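Local atomic coordinates of uncharacterized protein (Bacillus thuringiensis serovar kurstaki, PDB entry 4XE7), a protein that is a ParM-type bacterial actin-like protein that probably assembles into filaments to segregate plasmid DNA. Residues F211-G216 with S406-N411; E3-L6 with L11-G14. All blocks are in the same frame, centred on the assembly; numbering follows the deposited sequence.

Interaction 1: residues F211-G216 with S406-N411; sequences FDIVNG and SYLIAN
Strand 211-214, the first arm of a β-hairpin, lies against helix 402-418, and Ile-213 and Ile-409 form the middle of the contact. The strand and helix segments cross at 71°, with their axes 9.3 Å apart at closest approach, a spacing that branched aliphatic side chains fill well. Ile-213 and Ile-409 run past each other in opposite directions. In Ile-213, CG1 stands beside the backbone N (chi1 -52°) and the chain is then extended, which carries CD1 to the helix. Ile-213 CD1 rests 4.0 Å from Ile-409 CG1, a methylene, and also touches the branch point of Leu-408, CG. Ile-409 sends its own CD1 towards the start of the strand, where Ile-409 CD1 sits 3.6 Å from Phe-211 O and also meets the CB of Phe-211. The end of the Phe-211 side chain leads away from the helix segment, and the side chain touches Ile-218 and Glu-220 of the partner strand 217-220.

At the neighbouring position, Asp-212 has its CB turned away from the helix. Asp-212 OD1 accepts a bent hydrogen bond (131°) from Ile-213 N at 2.7 Å, met from above the carboxylate plane. An acid suits this place because OD1 also forms a salt bridge with Arg-405, just before the helix segment. Beyond the strand, Asn-215 and Gly-216 make the two-residue turn with positive phi values, as in a β-hairpin with a type I' turn, here packed by one face onto a helix.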
loop_
_atom_site.group_PDB
_atom_site.type_symbol
_atom_site.label_atom_id
_atom_site.label_comp_id
_atom_site.label_asym_id
_atom_site.label_seq_id
_atom_site.Cartn_x
_atom_site.Cartn_y
_atom_site.Cartn_z
ATOM N N PHE A 211 1.299 -4.768 16.278
ATOM C CA PHE A 211 2.729 -4.526 16.495
ATOM C C PHE A 211 3.338 -3.558 15.492
ATOM O O PHE A 211 2.852 -3.411 14.364
ATOM C CB PHE A 211 3.489 -5.858 16.474
ATOM C CG PHE A 211 3.041 -6.818 17.545
ATOM C CD1 PHE A 211 3.545 -6.726 18.832
ATOM C CD2 PHE A 211 2.105 -7.798 17.272
ATOM C CE1 PHE A 211 3.130 -7.603 19.827
ATOM C CE2 PHE A 211 1.684 -8.681 18.270
ATOM C CZ PHE A 211 2.196 -8.579 19.544
ATOM N N ASP A 212 4.398 -2.883 15.923
ATOM C CA ASP A 212 5.198 -2.026 15.046
ATOM C C ASP A 212 6.674 -2.392 15.290
ATOM O O ASP A 212 6.984 -3.077 16.269
ATOM C CB ASP A 212 4.909 -0.541 15.335
ATOM C CG ASP A 212 5.460 0.407 14.271
ATOM O OD1 ASP A 212 5.984 -0.058 13.241
ATOM O OD2 ASP A 212 5.341 1.643 14.463
ATOM N N ILE A 213 7.571 -1.983 14.394
ATOM C CA ILE A 213 9.002 -2.165 14.620
ATOM C C ILE A 213 9.666 -0.794 14.564
ATOM O O ILE A 213 9.631 -0.120 13.535
ATOM C CB ILE A 213 9.653 -3.103 13.584
ATOM C CG1 ILE A 213 8.886 -4.425 13.474
ATOM C CG2 ILE A 213 11.134 -3.344 13.921
ATOM C CD1 ILE A 213 9.430 -5.351 12.355
ATOM N N VAL A 214 10.243 -0.365 15.677
ATOM C CA VAL A 214 10.841 0.970 15.741
ATOM C C VAL A 214 12.286 0.873 16.222
ATOM O O VAL A 214 12.553 0.442 17.339
ATOM C CB VAL A 214 10.012 1.915 16.665
ATOM C CG1 VAL A 214 10.609 3.343 16.714
ATOM C CG2 VAL A 214 8.558 1.965 16.189
ATOM N N ASN A 215 13.213 1.274 15.358
ATOM C CA ASN A 215 14.639 1.227 15.668
ATOM C C ASN A 215 15.040 -0.160 16.152
ATOM O O ASN A 215 15.633 -0.300 17.211
ATOM C CB ASN A 215 15.019 2.292 16.717
ATOM C CG ASN A 215 14.813 3.719 16.208
ATOM O OD1 ASN A 215 14.154 4.522 16.849
ATOM N ND2 ASN A 215 15.373 4.024 15.045
ATOM N N GLY A 216 14.683 -1.184 15.375
ATOM C CA GLY A 216 15.006 -2.559 15.716
ATOM C C GLY A 216 14.142 -3.240 16.775
ATOM O O GLY A 216 14.281 -4.437 17.004
ATOM N N SER A 406 2.731 -6.903 8.048
ATOM C CA SER A 406 2.436 -8.144 8.778
ATOM C C SER A 406 3.434 -9.239 8.418
ATOM O O SER A 406 3.974 -9.909 9.295
ATOM C CB SER A 406 1.014 -8.637 8.484
ATOM O OG SER A 406 0.044 -7.699 8.920
ATOM N N TYR A 407 3.647 -9.433 7.125
ATOM C CA TYR A 407 4.664 -10.371 6.675
ATOM C C TYR A 407 6.017 -10.010 7.297
ATOM O O TYR A 407 6.706 -10.873 7.831
ATOM C CB TYR A 407 4.751 -10.391 5.143
ATOM C CG TYR A 407 3.467 -10.828 4.440
ATOM C CD1 TYR A 407 2.446 -11.452 5.151
ATOM C CD2 TYR A 407 3.276 -10.605 3.076
ATOM C CE1 TYR A 407 1.281 -11.855 4.532
ATOM C CE2 TYR A 407 2.092 -11.015 2.434
ATOM C CZ TYR A 407 1.107 -11.642 3.179
ATOM O OH TYR A 407 -0.073 -12.056 2.601
ATOM N N LEU A 408 6.391 -8.728 7.246
ATOM C CA LEU A 408 7.689 -8.303 7.779
ATOM C C LEU A 408 7.830 -8.672 9.267
ATOM O O LEU A 408 8.837 -9.250 9.679
ATOM C CB LEU A 408 7.889 -6.788 7.584
ATOM C CG LEU A 408 9.110 -6.134 8.252
ATOM C CD1 LEU A 408 10.429 -6.793 7.828
ATOM C CD2 LEU A 408 9.157 -4.630 7.977
ATOM N N ILE A 409 6.823 -8.338 10.070
ATOM C CA ILE A 409 6.843 -8.689 11.496
ATOM C C ILE A 409 6.959 -10.213 11.710
ATOM O O ILE A 409 7.732 -10.672 12.560
ATOM C CB ILE A 409 5.586 -8.151 12.211
ATOM C CG1 ILE A 409 5.598 -6.617 12.200
ATOM C CG2 ILE A 409 5.489 -8.668 13.652
ATOM C CD1 ILE A 409 4.215 -6.000 12.302
ATOM N N ALA A 410 6.198 -10.986 10.937
ATOM C CA ALA A 410 6.281 -12.440 10.988
ATOM C C ALA A 410 7.695 -12.877 10.644
ATOM O O ALA A 410 8.257 -13.767 11.288
ATOM C CB ALA A 410 5.271 -13.085 10.027
ATOM N N ASN A 411 8.278 -12.229 9.638
ATOM C CA ASN A 411 9.644 -12.545 9.225
ATOM C C ASN A 411 10.679 -12.263 10.324
ATOM O O ASN A 411 11.582 -13.061 10.543
ATOM C CB ASN A 411 9.998 -11.770 7.957
ATOM C CG ASN A 411 11.076 -12.462 7.132
ATOM O OD1 ASN A 411 11.548 -13.549 7.484
ATOM N ND2 ASN A 411 11.468 -11.835 6.028
#

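Interaction 2: residues E3-L6 with L11-G14; sequences EQML and LLGG
Leu-12 meets both Met-5 and Leu-6 through apolar contacts, which are the whole of the direct interaction between residues 3-6 and 11-14. The closer touch is made at the end of the methionine: Met-5 CE lies 3.8 Å from Leu-12 CD2, and the two side chains cross at about a right angle. Met-5 leaves the helix with CG anti to the backbone N (chi1 -176°), continues extended, and bends only at its last torsion (chi3 65°), which swings the methyl onto the leucine. A long, flexible thioether suits this place because it can span the gap and settle against a branched neighbour. Leu-6 adds a second touch, Leu-6 CD2 lying 4.2 Å from Leu-12 CB, nearer the backbone.

The hydrogen bonds of the two segments are made elsewhere. Leu-12 pairs through its backbone with Leu-27 and Gly-14 with Ser-25, joining the segment to strand 21-27, while Leu-11 pairs with Ser-147 of strand 145-154. Leu-6 O accepts a hydrogen bond from Lys-143 NZ. Helix 402-418 also touches the leucine, through Asn-411, Leu-412 and Gln-415, and Leu-412 reaches Met-5 as well.

With no polar bond across it, the contact depends on dispersion and the hydrophobic effect; the touch between these segments rests on shape and apolar burial, and the Lys-143 bond to Leu-6 O supplies a directional tie from outside.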
loop_
_atom_site.group_PDB
_atom_site.type_symbol
_atom_site.label_atom_id
_atom_site.label_comp_id
_atom_site.label_asym_id
_atom_site.label_seq_id
_atom_site.Cartn_x
_atom_site.Cartn_y
_atom_site.Cartn_z
ATOM N N GLU A 3 20.090 -5.525 15.678
ATOM C CA GLU A 3 21.217 -4.769 15.148
ATOM C C GLU A 3 22.211 -5.621 14.394
ATOM O O GLU A 3 22.551 -5.301 13.271
ATOM C CB GLU A 3 21.960 -4.074 16.274
ATOM C CG GLU A 3 21.520 -2.668 16.510
ATOM C CD GLU A 3 22.354 -2.012 17.579
ATOM O OE1 GLU A 3 21.985 -2.149 18.770
ATOM O OE2 GLU A 3 23.392 -1.404 17.226
ATOM N N GLN A 4 22.700 -6.676 15.052
ATOM C CA GLN A 4 23.657 -7.605 14.462
ATOM C C GLN A 4 23.080 -8.267 13.224
ATOM O O GLN A 4 23.762 -8.448 12.238
ATOM C CB GLN A 4 24.051 -8.689 15.461
ATOM C CG GLN A 4 25.085 -8.312 16.489
ATOM C CD GLN A 4 25.425 -9.497 17.381
ATOM O OE1 GLN A 4 24.536 -10.235 17.821
ATOM N NE2 GLN A 4 26.712 -9.695 17.640
ATOM N N MET A 5 21.811 -8.648 13.303
ATOM C CA MET A 5 21.108 -9.253 12.181
ATOM C C MET A 5 21.118 -8.327 10.975
ATOM O O MET A 5 21.509 -8.731 9.884
ATOM C CB MET A 5 19.657 -9.603 12.577
ATOM C CG MET A 5 18.838 -10.326 11.506
ATOM S SD MET A 5 17.055 -10.397 11.893
ATOM C CE MET A 5 16.639 -8.658 11.843
ATOM N N LEU A 6 20.687 -7.088 11.170
ATOM C CA LEU A 6 20.501 -6.165 10.053
ATOM C C LEU A 6 21.820 -5.684 9.461
ATOM O O LEU A 6 21.882 -5.329 8.279
ATOM C CB LEU A 6 19.667 -4.961 10.485
ATOM C CG LEU A 6 18.225 -5.243 10.910
ATOM C CD1 LEU A 6 17.555 -3.975 11.446
ATOM C CD2 LEU A 6 17.443 -5.844 9.746
ATOM N N LEU A 11 18.576 -8.619 3.790
ATOM C CA LEU A 11 17.426 -7.736 3.750
ATOM C C LEU A 11 16.293 -8.455 4.467
ATOM O O LEU A 11 15.977 -9.608 4.151
ATOM C CB LEU A 11 17.035 -7.390 2.309
ATOM C CG LEU A 11 15.716 -6.633 2.103
ATOM C CD1 LEU A 11 15.778 -5.179 2.641
ATOM C CD2 LEU A 11 15.308 -6.666 0.631
ATOM N N LEU A 12 15.699 -7.788 5.448
ATOM C CA LEU A 12 14.545 -8.349 6.131
ATOM C C LEU A 12 13.281 -7.630 5.655
ATOM O O LEU A 12 13.046 -6.492 6.036
ATOM C CB LEU A 12 14.696 -8.230 7.646
ATOM C CG LEU A 12 13.635 -9.014 8.420
ATOM C CD1 LEU A 12 13.948 -10.522 8.394
ATOM C CD2 LEU A 12 13.469 -8.500 9.845
ATOM N N GLY A 13 12.485 -8.289 4.811
ATOM C CA GLY A 13 11.282 -7.677 4.277
ATOM C C GLY A 13 10.015 -8.511 4.375
ATOM O O GLY A 13 10.035 -9.688 4.782
ATOM N N GLY A 14 8.902 -7.879 4.017
ATOM C CA GLY A 14 7.619 -8.546 3.890
ATOM C C GLY A 14 7.168 -8.242 2.480
ATOM O O GLY A 14 7.250 -7.100 2.040
#

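How the interactions relate
Along the chain interaction 2 closes before interaction 1 opens, yet their centres lie only about 10 Å apart, because the C-terminal helix 402-418 returns to the beginning of the chain. That helix carries one half of interaction 1 and borders interaction 2. The two meet directly: Asn-411 ND2 probably donates a hydrogen bond to Gly-13 O (2.9 Å), and Tyr-407 CB packs on Gly-14 CA, where the lack of a side chain allows close approach. Strand 21-27 is also shared, since Leu-27 touches Leu-6, Leu-12, Ile-213 and Leu-408. Helix 402-418 thus ties the N-terminal helix, the strand 13-17 end of the sheet and the hairpin 211-220 together.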